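Long-range contacts in probable alginate O-acetylase AlgJ (Pseudomonas putida, PDB 4O8V), which probably adds acetyl groups to mannuronate residues of alginate in the periplasm, as part of an inner-membrane acetylation complex: residues G216-A221 and N241-D245; G248-M253 and W272-Y278; A132-A136 and A230-L235; W18-E24 and P62-R66. All coordinates share one frame; numbering follows the deposited sequence.

Overall arrangement
From the N terminus, the first loop to close is contact 4, where 18-24, with strand 19-21, meets 62-66 just after sheet strand 55-61, helix 31-51 lying between. Contact 3 opens next, on helix 125-141, and crosses contact 1: 216-221 comes before 230-235, and 241-245 after it. Contact 3 joins helices 125-141 and 227-235, while contact 1 ties the turn after strand 212-215 to the loop after strand 239-241. Contact 2 follows in series, setting the start of helix 250-257 on strand 269-275. Glu273 links contacts 1 and 2 through Thr217 and Ser220, and Glu276 links contacts 2 and 4 through a salt bridge to Arg66.

Contact 1: G216-A221 and N241-D245; sequences GTSYSA and NYAED
This is a loop-to-turn contact at the C-terminal ends of two parallel strands: the turn that leaves strand 212-215 and enters helix 218-221 lies against the loop after strand 239-241, with Gly216 beside Ala243 and Ser218 beside Asp245. Two hydrogen bonds join the segments. Glu244 N donates to Gly216 O at 3.2 Å. The amide of Asn241 makes the second: ND2 reaches Ser220 O at 3.0 Å, the acceptor lying close to the amide plane. With CG trans to the backbone N (chi1 -158°), this amide extends toward the short helix, while its other end, OD1, takes the N-H of Ala243 at 3.0 Å in an Asx turn. Both ends of the amide are therefore engaged, which fixes its rotation.

Between these bonds the methyl of Ala243 fills the middle. Its CB presses on Ser220 CB at 3.5 Å, tighter than usual, and lies 3.9 Å from Ala221 CB. Ser220 OG is turned to Glu273 instead. At the far end the carboxylate of Asp245 lies alongside Ser218, and Asp245 OD2 lies 3.5 Å from Ser218 CB, whereas Ser218 OG is hydrogen-bonded to His122. Thr217 OG1 caps the helix by accepting from Tyr219 N at 3.1 Å and is also bonded to Glu273.

A serine at the start of a helix just after a central strand is the nucleophile position of the SGNH hydrolase fold; Ser218, with His122 and Asp120, is consistent with its Ser-His-Asp catalytic triad.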
loop_
_atom_site.group_PDB
_atom_site.type_symbol
_atom_site.label_atom_id
_atom_site.label_comp_id
_atom_site.label_asym_id
_atom_site.label_seq_id
_atom_site.Cartn_x
_atom_site.Cartn_y
_atom_site.Cartn_z
ATOM N N GLY A 216 0.058 -2.403 6.671
ATOM C CA GLY A 216 0.100 -1.299 5.737
ATOM C C GLY A 216 -0.661 -0.071 6.195
ATOM O O GLY A 216 -0.811 0.201 7.395
ATOM N N THR A 217 -1.134 0.677 5.204
ATOM C CA THR A 217 -1.740 1.981 5.402
ATOM C C THR A 217 -3.244 1.892 5.201
ATOM O O THR A 217 -3.845 0.812 5.307
ATOM C CB THR A 217 -1.175 3.041 4.406
ATOM O OG1 THR A 217 -1.600 2.697 3.081
ATOM C CG2 THR A 217 0.354 3.071 4.449
ATOM N N SER A 218 -3.858 3.048 4.964
ATOM C CA SER A 218 -5.280 3.090 4.625
ATOM C C SER A 218 -5.595 2.307 3.350
ATOM O O SER A 218 -6.749 1.894 3.159
ATOM C CB SER A 218 -5.741 4.553 4.487
ATOM O OG SER A 218 -4.944 5.262 3.558
ATOM N N TYR A 219 -4.603 2.076 2.480
ATOM C CA TYR A 219 -4.843 1.204 1.304
ATOM C C TYR A 219 -5.300 -0.179 1.770
ATOM O O TYR A 219 -6.118 -0.846 1.109
ATOM C CB TYR A 219 -3.595 1.056 0.409
ATOM C CG TYR A 219 -3.304 2.247 -0.473
ATOM C CD1 TYR A 219 -2.568 3.321 0.019
ATOM C CD2 TYR A 219 -3.775 2.310 -1.800
ATOM C CE1 TYR A 219 -2.290 4.432 -0.774
ATOM C CE2 TYR A 219 -3.490 3.434 -2.618
ATOM C CZ TYR A 219 -2.750 4.481 -2.094
ATOM O OH TYR A 219 -2.476 5.594 -2.857
ATOM N N SER A 220 -4.804 -0.588 2.939
ATOM C CA SER A 220 -5.087 -1.921 3.485
ATOM C C SER A 220 -6.079 -1.897 4.630
ATOM O O SER A 220 -6.758 -2.887 4.872
ATOM C CB SER A 220 -3.793 -2.585 3.996
ATOM O OG SER A 220 -2.898 -2.851 2.935
ATOM N N ALA A 221 -6.125 -0.792 5.377
ATOM C CA ALA A 221 -6.987 -0.734 6.550
ATOM C C ALA A 221 -8.432 -0.434 6.214
ATOM O O ALA A 221 -9.326 -0.791 6.961
ATOM C CB ALA A 221 -6.469 0.322 7.558
ATOM N N ASN A 241 -5.463 -8.722 9.543
ATOM C CA ASN A 241 -5.157 -7.338 9.167
ATOM C C ASN A 241 -4.602 -6.536 10.345
ATOM O O ASN A 241 -5.278 -6.358 11.353
ATOM C CB ASN A 241 -6.389 -6.629 8.620
ATOM C CG ASN A 241 -6.026 -5.445 7.745
ATOM O OD1 ASN A 241 -4.857 -5.045 7.693
ATOM N ND2 ASN A 241 -7.015 -4.889 7.028
ATOM N N TYR A 242 -3.365 -6.072 10.210
ATOM C CA TYR A 242 -2.777 -5.163 11.192
ATOM C C TYR A 242 -2.437 -3.797 10.588
ATOM O O TYR A 242 -1.651 -3.035 11.163
ATOM C CB TYR A 242 -1.527 -5.797 11.801
ATOM C CG TYR A 242 -1.808 -7.142 12.422
ATOM C CD1 TYR A 242 -2.271 -7.235 13.730
ATOM C CD2 TYR A 242 -1.614 -8.316 11.708
ATOM C CE1 TYR A 242 -2.536 -8.457 14.308
ATOM C CE2 TYR A 242 -1.867 -9.563 12.293
ATOM C CZ TYR A 242 -2.333 -9.618 13.584
ATOM O OH TYR A 242 -2.595 -10.834 14.171
ATOM N N ALA A 243 -3.027 -3.478 9.436
ATOM C CA ALA A 243 -2.875 -2.143 8.866
ATOM C C ALA A 243 -3.577 -1.063 9.689
ATOM O O ALA A 243 -4.465 -1.353 10.495
ATOM C CB ALA A 243 -3.396 -2.131 7.403
ATOM N N GLU A 244 -3.157 0.187 9.516
ATOM C CA GLU A 244 -3.716 1.306 10.260
ATOM C C GLU A 244 -3.848 2.480 9.321
ATOM O O GLU A 244 -3.077 2.615 8.360
ATOM C CB GLU A 244 -2.833 1.711 11.457
ATOM C CG GLU A 244 -2.816 0.734 12.615
ATOM C CD GLU A 244 -1.866 1.163 13.738
ATOM O OE1 GLU A 244 -1.284 2.275 13.675
ATOM O OE2 GLU A 244 -1.707 0.376 14.690
ATOM N N ASP A 245 -4.812 3.337 9.618
ATOM C CA ASP A 245 -5.076 4.511 8.803
ATOM C C ASP A 245 -4.357 5.718 9.417
ATOM O O ASP A 245 -4.480 5.965 10.608
ATOM C CB ASP A 245 -6.602 4.716 8.705
ATOM C CG ASP A 245 -7.010 5.694 7.619
ATOM O OD1 ASP A 245 -6.308 6.708 7.437
ATOM O OD2 ASP A 245 -8.043 5.450 6.953
#

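Contact 2: G248-M253 and W272-Y278; sequences GPLLPM and WEFPERY
The Trp272 indole lies between Met253 CE on one face and Phe274 CD2 on the opposite one, with Pro249 O and Leu250 CD1 at its edge. The Phe274 ring carries Pro249 CG over the centre of a face, and Tyr278 has Pro249 CD over one face and Arg277 CG over the other. In this way the start of helix 250-257 packs onto strand 269-275 of the parallel sheet, a helix-on-sheet layer of the SGNH hydrolase alpha/beta fold. Pro249 is wedged between two rings: its CG stands 3.5 Å from the Phe274 centroid, 6° off the normal, and its CD 3.6 Å from that of Tyr278, both CH-pi contacts. The selenomethionine Met253, bent at chi2 and chi3, curls its CE over the five-membered ring of Trp272 at 3.5 Å from the centroid, with SE farther off above the six-membered ring. A leucine in place of Trp272 would probably leave Pro249 O without its indole donor and take away the flat surface on which Met253 CE rests. Beyond the rings, a water joins Gly248 N to Tyr278 OH. Trp272 NE1 donates to Pro249 O at 2.9 Å, the oxygen near the indole plane but approached from above its own carbonyl plane.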
loop_
_atom_site.group_PDB
_atom_site.type_symbol
_atom_site.label_atom_id
_atom_site.label_comp_id
_atom_site.label_asym_id
_atom_site.label_seq_id
_atom_site.Cartn_x
_atom_site.Cartn_y
_atom_site.Cartn_z
ATOM N N GLY A 248 1.203 6.312 8.012
ATOM C CA GLY A 248 2.162 5.840 7.035
ATOM C C GLY A 248 2.354 4.344 7.157
ATOM O O GLY A 248 1.707 3.696 7.971
ATOM N N PRO A 249 3.227 3.784 6.318
ATOM C CA PRO A 249 3.418 2.335 6.187
ATOM C C PRO A 249 4.391 1.733 7.204
ATOM O O PRO A 249 4.314 0.517 7.458
ATOM C CB PRO A 249 3.974 2.197 4.765
ATOM C CG PRO A 249 4.726 3.476 4.552
ATOM C CD PRO A 249 3.882 4.537 5.226
ATOM N N LEU A 250 5.268 2.547 7.794
ATOM C CA LEU A 250 6.331 2.010 8.670
ATOM C C LEU A 250 5.871 1.814 10.121
ATOM O O LEU A 250 6.095 0.745 10.710
ATOM C CB LEU A 250 7.573 2.922 8.639
ATOM C CG LEU A 250 8.707 2.428 9.558
ATOM C CD1 LEU A 250 9.224 1.054 9.101
ATOM C CD2 LEU A 250 9.838 3.447 9.593
ATOM N N LEU A 251 5.235 2.834 10.703
ATOM C CA LEU A 251 4.806 2.759 12.103
ATOM C C LEU A 251 3.897 1.553 12.397
ATOM O O LEU A 251 4.074 0.883 13.416
ATOM C CB LEU A 251 4.115 4.065 12.532
ATOM C CG LEU A 251 5.000 5.080 13.275
ATOM C CD1 LEU A 251 6.289 5.329 12.525
ATOM C CD2 LEU A 251 4.265 6.400 13.504
ATOM N N PRO A 252 2.919 1.258 11.520
ATOM C CA PRO A 252 2.170 0.032 11.798
ATOM C C PRO A 252 3.021 -1.233 11.721
ATOM O O PRO A 252 2.708 -2.180 12.447
ATOM C CB PRO A 252 1.089 0.011 10.696
ATOM C CG PRO A 252 0.923 1.422 10.309
ATOM C CD PRO A 252 2.327 2.008 10.398
HETATM N N MSE A 253 4.056 -1.264 10.882
HETATM C CA MSE A 253 4.924 -2.445 10.847
HETATM C C MSE A 253 5.743 -2.555 12.126
HETATM O O MSE A 253 5.878 -3.650 12.681
HETATM C CB MSE A 253 5.859 -2.433 9.640
HETATM C CG MSE A 253 6.867 -3.568 9.651
HETATM SE SE MSE A 253 6.047 -5.373 9.683
HETATM C CE MSE A 253 5.625 -5.390 7.815
ATOM N N TRP A 272 3.385 -6.644 3.221
ATOM C CA TRP A 272 3.615 -5.283 3.702
ATOM C C TRP A 272 3.333 -4.289 2.576
ATOM O O TRP A 272 4.127 -4.156 1.643
ATOM C CB TRP A 272 5.053 -5.119 4.177
ATOM C CG TRP A 272 5.332 -3.816 4.855
ATOM C CD1 TRP A 272 4.428 -2.832 5.180
ATOM C CD2 TRP A 272 6.614 -3.351 5.318
ATOM N NE1 TRP A 272 5.069 -1.794 5.814
ATOM C CE2 TRP A 272 6.410 -2.080 5.902
ATOM C CE3 TRP A 272 7.903 -3.881 5.285
ATOM C CZ2 TRP A 272 7.460 -1.329 6.466
ATOM C CZ3 TRP A 272 8.949 -3.140 5.838
ATOM C CH2 TRP A 272 8.715 -1.874 6.420
ATOM N N GLU A 273 2.200 -3.607 2.681
ATOM C CA GLU A 273 1.775 -2.633 1.677
ATOM C C GLU A 273 2.399 -1.263 1.987
ATOM O O GLU A 273 2.256 -0.716 3.088
ATOM C CB GLU A 273 0.246 -2.584 1.622
ATOM C CG GLU A 273 -0.309 -1.375 0.893
ATOM C CD GLU A 273 -0.757 -0.273 1.847
ATOM O OE1 GLU A 273 -1.503 -0.570 2.818
ATOM O OE2 GLU A 273 -0.389 0.900 1.614
ATOM N N PHE A 274 3.134 -0.740 1.007
ATOM C CA PHE A 274 4.032 0.401 1.186
ATOM C C PHE A 274 3.958 1.260 -0.083
ATOM O O PHE A 274 4.653 0.988 -1.063
ATOM C CB PHE A 274 5.474 -0.098 1.448
ATOM C CG PHE A 274 6.398 0.932 2.065
ATOM C CD1 PHE A 274 6.551 2.194 1.498
ATOM C CD2 PHE A 274 7.124 0.632 3.233
ATOM C CE1 PHE A 274 7.427 3.134 2.070
ATOM C CE2 PHE A 274 7.982 1.572 3.821
ATOM C CZ PHE A 274 8.127 2.830 3.241
ATOM N N PRO A 275 3.097 2.282 -0.089
ATOM C CA PRO A 275 2.969 3.104 -1.295
ATOM C C PRO A 275 4.272 3.876 -1.598
ATOM O O PRO A 275 4.949 4.317 -0.666
ATOM C CB PRO A 275 1.816 4.070 -0.950
ATOM C CG PRO A 275 1.034 3.343 0.150
ATOM C CD PRO A 275 2.146 2.678 0.963
ATOM N N GLU A 276 4.619 4.035 -2.871
ATOM C CA GLU A 276 5.941 4.561 -3.215
ATOM C C GLU A 276 6.238 5.956 -2.645
ATOM O O GLU A 276 7.369 6.227 -2.252
ATOM C CB GLU A 276 6.138 4.565 -4.738
ATOM C CG GLU A 276 5.257 5.549 -5.500
ATOM C CD GLU A 276 5.741 5.827 -6.921
ATOM O OE1 GLU A 276 6.644 6.676 -7.105
ATOM O OE2 GLU A 276 5.198 5.225 -7.864
ATOM N N ARG A 277 5.231 6.827 -2.559
ATOM C CA ARG A 277 5.463 8.208 -2.155
ATOM C C ARG A 277 5.976 8.348 -0.720
ATOM O O ARG A 277 6.483 9.398 -0.355
ATOM C CB ARG A 277 4.182 9.040 -2.307
ATOM C CG ARG A 277 3.114 8.784 -1.221
ATOM C CD ARG A 277 1.839 9.568 -1.580
ATOM N NE ARG A 277 0.819 9.624 -0.531
ATOM C CZ ARG A 277 -0.261 8.844 -0.515
ATOM N NH1 ARG A 277 -0.425 7.928 -1.461
ATOM N NH2 ARG A 277 -1.167 8.967 0.449
ATOM N N TYR A 278 5.830 7.297 0.084
ATOM C CA TYR A 278 6.281 7.341 1.479
ATOM C C TYR A 278 7.778 7.106 1.642
ATOM O O TYR A 278 8.320 7.360 2.713
ATOM C CB TYR A 278 5.532 6.307 2.333
ATOM C CG TYR A 278 4.087 6.666 2.605
ATOM C CD1 TYR A 278 3.753 7.639 3.551
ATOM C CD2 TYR A 278 3.061 6.044 1.905
ATOM C CE1 TYR A 278 2.426 7.976 3.790
ATOM C CE2 TYR A 278 1.741 6.373 2.135
ATOM C CZ TYR A 278 1.425 7.333 3.078
ATOM O OH TYR A 278 0.095 7.646 3.296
HETATM O O HOH W 1 -0.740 7.766 6.285
#

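Contact 3: A132-A136 and A230-L235; sequences AQALA and ALQQAL
Methyl-to-methyl contacts between alanines bring helices 125-141 and 227-235 together. Ala132 CB lies 3.7 Å from Ala230 CB, and its methyl also rests on the backbone of the other helix, 3.6 Å from Ala230 C. One turn on, Ala136 CB meets Ala234 CB at 3.6 Å, and the methyl of Ala234 reaches back over Ala132 O. With such small side chains facing one another, the short axes approach to 8.6 Å and cross at -39°. These are two of the helices flanking the parallel sheet of the SGNH hydrolase fold, and the pair is joined here by apolar packing, away from the putative catalytic residues Ser218, His122 and Asp120.

Leucine branches make the second kind of contact, along one flank of the alanine row. Leu231 holds CG trans to its carbonyl carbon (chi1 -79°), which swings CD2 back across the interface to Ala132 CB at 3.8 Å; the same methyl faces Leu135 CD1 more loosely, at 4.3 Å. Leu135 also touches Val57 and Ala59 of strand 55-61, so this flank continues toward the sheet. Similarly turned, Leu235 CD2 lies 3.8 Å from Ala136 CB. On the other flank, the aliphatic CG of Gln133 skirts the methyl of Ala234.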
loop_
_atom_site.group_PDB
_atom_site.type_symbol
_atom_site.label_atom_id
_atom_site.label_comp_id
_atom_site.label_asym_id
_atom_site.label_seq_id
_atom_site.Cartn_x
_atom_site.Cartn_y
_atom_site.Cartn_z
ATOM N N ALA A 132 -3.800 -7.724 -5.387
ATOM C CA ALA A 132 -3.850 -8.988 -4.634
ATOM C C ALA A 132 -3.573 -10.198 -5.517
ATOM O O ALA A 132 -2.902 -11.150 -5.092
ATOM C CB ALA A 132 -5.199 -9.155 -3.943
ATOM N N GLN A 133 -4.086 -10.194 -6.743
ATOM C CA GLN A 133 -3.835 -11.323 -7.607
ATOM C C GLN A 133 -2.361 -11.423 -8.002
ATOM O O GLN A 133 -1.821 -12.541 -8.093
ATOM C CB GLN A 133 -4.728 -11.273 -8.863
ATOM C CG GLN A 133 -6.110 -11.828 -8.586
ATOM C CD GLN A 133 -7.136 -11.458 -9.633
ATOM O OE1 GLN A 133 -6.958 -10.499 -10.387
ATOM N NE2 GLN A 133 -8.230 -12.206 -9.670
ATOM N N ALA A 134 -1.731 -10.286 -8.285
ATOM C CA ALA A 134 -0.312 -10.277 -8.620
ATOM C C ALA A 134 0.503 -10.799 -7.437
ATOM O O ALA A 134 1.448 -11.561 -7.615
ATOM C CB ALA A 134 0.166 -8.868 -8.995
ATOM N N LEU A 135 0.154 -10.349 -6.240
ATOM C CA LEU A 135 0.881 -10.789 -5.057
ATOM C C LEU A 135 0.688 -12.301 -4.840
ATOM O O LEU A 135 1.645 -13.028 -4.552
ATOM C CB LEU A 135 0.444 -9.966 -3.829
ATOM C CG LEU A 135 0.836 -8.492 -3.838
ATOM C CD1 LEU A 135 0.057 -7.699 -2.767
ATOM C CD2 LEU A 135 2.345 -8.363 -3.609
ATOM N N ALA A 136 -0.533 -12.800 -5.025
ATOM C CA ALA A 136 -0.795 -14.224 -4.857
ATOM C C ALA A 136 -0.045 -15.089 -5.879
ATOM O O ALA A 136 0.403 -16.179 -5.539
ATOM C CB ALA A 136 -2.289 -14.506 -4.936
ATOM N N ALA A 230 -9.596 -9.447 -0.883
ATOM C CA ALA A 230 -9.044 -9.806 -2.191
ATOM C C ALA A 230 -7.823 -10.726 -2.008
ATOM O O ALA A 230 -7.635 -11.691 -2.751
ATOM C CB ALA A 230 -8.679 -8.560 -2.980
ATOM N N LEU A 231 -7.020 -10.440 -0.990
ATOM C CA LEU A 231 -5.875 -11.274 -0.637
ATOM C C LEU A 231 -6.291 -12.667 -0.146
ATOM O O LEU A 231 -5.728 -13.664 -0.581
ATOM C CB LEU A 231 -5.017 -10.591 0.447
ATOM C CG LEU A 231 -4.071 -9.486 -0.014
ATOM C CD1 LEU A 231 -3.445 -8.739 1.181
ATOM C CD2 LEU A 231 -3.007 -10.094 -0.953
ATOM N N GLN A 232 -7.250 -12.724 0.777
ATOM C CA GLN A 232 -7.784 -14.000 1.256
ATOM C C GLN A 232 -8.233 -14.860 0.089
ATOM O O GLN A 232 -7.837 -16.019 -0.036
ATOM C CB GLN A 232 -8.957 -13.784 2.210
ATOM C CG GLN A 232 -8.575 -13.194 3.559
ATOM C CD GLN A 232 -9.790 -12.757 4.351
ATOM O OE1 GLN A 232 -10.798 -12.344 3.782
ATOM N NE2 GLN A 232 -9.696 -12.831 5.670
ATOM N N GLN A 233 -9.045 -14.276 -0.787
ATOM C CA GLN A 233 -9.529 -15.002 -1.946
ATOM C C GLN A 233 -8.415 -15.439 -2.895
ATOM O O GLN A 233 -8.400 -16.580 -3.346
ATOM C CB GLN A 233 -10.549 -14.168 -2.706
ATOM C CG GLN A 233 -11.129 -14.920 -3.897
ATOM C CD GLN A 233 -12.427 -14.330 -4.351
ATOM O OE1 GLN A 233 -13.417 -14.361 -3.623
ATOM N NE2 GLN A 233 -12.438 -13.772 -5.556
ATOM N N ALA A 234 -7.475 -14.546 -3.192
ATOM C CA ALA A 234 -6.445 -14.875 -4.175
ATOM C C ALA A 234 -5.457 -15.900 -3.603
ATOM O O ALA A 234 -5.063 -16.850 -4.295
ATOM C CB ALA A 234 -5.722 -13.600 -4.639
ATOM N N LEU A 235 -5.096 -15.732 -2.333
ATOM C CA LEU A 235 -4.169 -16.635 -1.662
ATOM C C LEU A 235 -4.804 -17.955 -1.255
ATOM O O LEU A 235 -4.091 -18.910 -0.929
ATOM C CB LEU A 235 -3.585 -15.971 -0.410
ATOM C CG LEU A 235 -2.694 -14.750 -0.648
ATOM C CD1 LEU A 235 -2.468 -14.023 0.674
ATOM C CD2 LEU A 235 -1.383 -15.207 -1.263
#

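Contact 4: W18-E24 and P62-R66; sequences WLFSDEE and PAKAR
Glu24 reaches the start of helix 64-67 and accepts from two consecutive backbone N-H groups, so a carboxylate from a distant segment holds the first N-H groups of the helix, just past its N-cap residue Ala63. The contact joins the region of N-terminal strand 19-21 to the loop and short helix that follow strand 55-61 of the SGNH hydrolase-like parallel sheet. Glu24 OE1 takes Ala65 N at 2.9 Å and OE2 takes Lys64 N at 3.0 Å, both donors standing about 40° out of the carboxylate plane. The chain is extended beyond CG (chi2 174°), which carries the carboxylate past Ala63 CB, which lies 3.4 Å from Glu24 CD. The negative charge at the helix start is likely to be stabilised by the helix dipole; Arg277 NH1 makes only a long, weak ion pair with Glu24 OE2. An alanine in place of Glu24 would probably leave the N-H groups of Lys64 and Ala65 without these acceptors and open a gap beside the Ala63 methyl.

Ala63 N is bonded to Glu276. The Lys64 ammonium turns instead to three backbone carbonyls: Leu19 O across the contact, and Leu117 O and that of the putative active-site residue Asp120 outside it. On its way the lysine chain passes between aromatics, Lys64 CE lying at the edge of the Trp18 indole, 3.8 Å from Trp18 CE3, and 3.7 Å from Phe20 CD1. Lys64 NZ meets Leu19 O at 2.8 Å, almost in line with the carbonyl bond, at a C=O...N angle of 172°.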
loop_
_atom_site.group_PDB
_atom_site.type_symbol
_atom_site.label_atom_id
_atom_site.label_comp_id
_atom_site.label_asym_id
_atom_site.label_seq_id
_atom_site.Cartn_x
_atom_site.Cartn_y
_atom_site.Cartn_z
ATOM N N TRP A 18 -9.987 15.239 -12.073
ATOM C CA TRP A 18 -9.132 14.324 -11.291
ATOM C C TRP A 18 -8.356 15.137 -10.235
ATOM O O TRP A 18 -7.979 16.281 -10.496
ATOM C CB TRP A 18 -8.148 13.590 -12.214
ATOM C CG TRP A 18 -8.735 12.367 -12.872
ATOM C CD1 TRP A 18 -9.677 12.320 -13.875
ATOM C CD2 TRP A 18 -8.422 11.020 -12.552
ATOM N NE1 TRP A 18 -9.981 11.002 -14.171
ATOM C CE2 TRP A 18 -9.203 10.193 -13.385
ATOM C CE3 TRP A 18 -7.541 10.424 -11.637
ATOM C CZ2 TRP A 18 -9.146 8.791 -13.314
ATOM C CZ3 TRP A 18 -7.482 9.036 -11.578
ATOM C CH2 TRP A 18 -8.276 8.241 -12.410
ATOM N N LEU A 19 -8.105 14.536 -9.076
ATOM C CA LEU A 19 -7.324 15.152 -8.000
ATOM C C LEU A 19 -6.159 14.247 -7.661
ATOM O O LEU A 19 -6.312 13.048 -7.702
ATOM C CB LEU A 19 -8.174 15.342 -6.752
ATOM C CG LEU A 19 -9.453 16.141 -6.937
ATOM C CD1 LEU A 19 -10.227 16.149 -5.605
ATOM C CD2 LEU A 19 -9.101 17.548 -7.368
ATOM N N PHE A 20 -5.024 14.813 -7.278
ATOM C CA PHE A 20 -3.891 13.994 -6.835
ATOM C C PHE A 20 -3.385 14.496 -5.487
ATOM O O PHE A 20 -3.583 15.665 -5.141
ATOM C CB PHE A 20 -2.753 14.030 -7.856
ATOM C CG PHE A 20 -3.110 13.462 -9.213
ATOM C CD1 PHE A 20 -2.927 12.122 -9.490
ATOM C CD2 PHE A 20 -3.594 14.283 -10.223
ATOM C CE1 PHE A 20 -3.240 11.598 -10.765
ATOM C CE2 PHE A 20 -3.918 13.765 -11.494
ATOM C CZ PHE A 20 -3.736 12.421 -11.759
ATOM N N SER A 21 -2.749 13.605 -4.723
ATOM C CA SER A 21 -2.023 14.006 -3.516
ATOM C C SER A 21 -0.750 14.741 -3.890
ATOM O O SER A 21 0.019 14.245 -4.718
ATOM C CB SER A 21 -1.642 12.785 -2.673
ATOM O OG SER A 21 -0.739 13.188 -1.655
ATOM N N ASP A 22 -0.489 15.892 -3.279
ATOM C CA ASP A 22 0.757 16.594 -3.600
ATOM C C ASP A 22 1.966 15.847 -3.023
ATOM O O ASP A 22 3.104 16.175 -3.338
ATOM C CB ASP A 22 0.720 18.066 -3.137
ATOM C CG ASP A 22 0.899 18.235 -1.650
ATOM O OD1 ASP A 22 0.555 17.320 -0.867
ATOM O OD2 ASP A 22 1.391 19.312 -1.260
ATOM N N GLU A 23 1.718 14.805 -2.227
ATOM C CA GLU A 23 2.808 13.958 -1.736
ATOM C C GLU A 23 3.413 13.146 -2.886
ATOM O O GLU A 23 4.529 12.623 -2.776
ATOM C CB GLU A 23 2.316 13.034 -0.610
ATOM C CG GLU A 23 1.855 13.775 0.635
ATOM C CD GLU A 23 1.374 12.845 1.752
ATOM O OE1 GLU A 23 1.135 11.645 1.499
ATOM O OE2 GLU A 23 1.233 13.321 2.893
ATOM N N GLU A 24 2.679 13.052 -3.993
ATOM C CA GLU A 24 3.186 12.391 -5.187
ATOM C C GLU A 24 3.879 13.394 -6.104
ATOM O O GLU A 24 4.368 13.032 -7.175
ATOM C CB GLU A 24 2.045 11.670 -5.930
ATOM C CG GLU A 24 1.643 10.352 -5.238
ATOM C CD GLU A 24 0.420 9.675 -5.839
ATOM O OE1 GLU A 24 -0.119 10.162 -6.864
ATOM O OE2 GLU A 24 -0.017 8.639 -5.282
ATOM N N PRO A 62 2.236 1.681 -6.682
ATOM C CA PRO A 62 2.662 2.816 -7.502
ATOM C C PRO A 62 1.812 4.054 -7.224
ATOM O O PRO A 62 0.656 3.921 -6.805
ATOM C CB PRO A 62 2.454 2.314 -8.930
ATOM C CG PRO A 62 1.390 1.277 -8.824
ATOM C CD PRO A 62 1.657 0.594 -7.481
ATOM N N ALA A 63 2.387 5.232 -7.450
ATOM C CA ALA A 63 1.678 6.494 -7.254
ATOM C C ALA A 63 0.516 6.599 -8.235
ATOM O O ALA A 63 0.627 6.160 -9.382
ATOM C CB ALA A 63 2.621 7.657 -7.433
ATOM N N LYS A 64 -0.586 7.198 -7.794
ATOM C CA LYS A 64 -1.705 7.404 -8.702
ATOM C C LYS A 64 -1.250 8.285 -9.861
ATOM O O LYS A 64 -1.648 8.073 -11.018
ATOM C CB LYS A 64 -2.899 8.037 -7.986
ATOM C CG LYS A 64 -4.134 8.144 -8.885
ATOM C CD LYS A 64 -5.375 8.516 -8.112
ATOM C CE LYS A 64 -5.716 9.961 -8.286
ATOM N NZ LYS A 64 -7.025 10.291 -7.648
ATOM N N ALA A 65 -0.383 9.255 -9.561
ATOM C CA ALA A 65 0.135 10.160 -10.594
ATOM C C ALA A 65 0.986 9.454 -11.643
ATOM O O ALA A 65 1.169 9.962 -12.738
ATOM C CB ALA A 65 0.938 11.280 -9.961
ATOM N N ARG A 66 1.539 8.302 -11.293
ATOM C CA ARG A 66 2.336 7.509 -12.230
ATOM C C ARG A 66 1.443 6.622 -13.089
ATOM O O ARG A 66 1.722 6.408 -14.260
ATOM C CB ARG A 66 3.362 6.627 -11.467
ATOM C CG ARG A 66 4.239 5.777 -12.379
ATOM C CD ARG A 66 5.270 4.918 -11.600
ATOM N NE ARG A 66 5.989 5.658 -10.557
ATOM C CZ ARG A 66 6.974 6.524 -10.779
ATOM N NH1 ARG A 66 7.351 6.817 -12.027
ATOM N NH2 ARG A 66 7.571 7.125 -9.750
#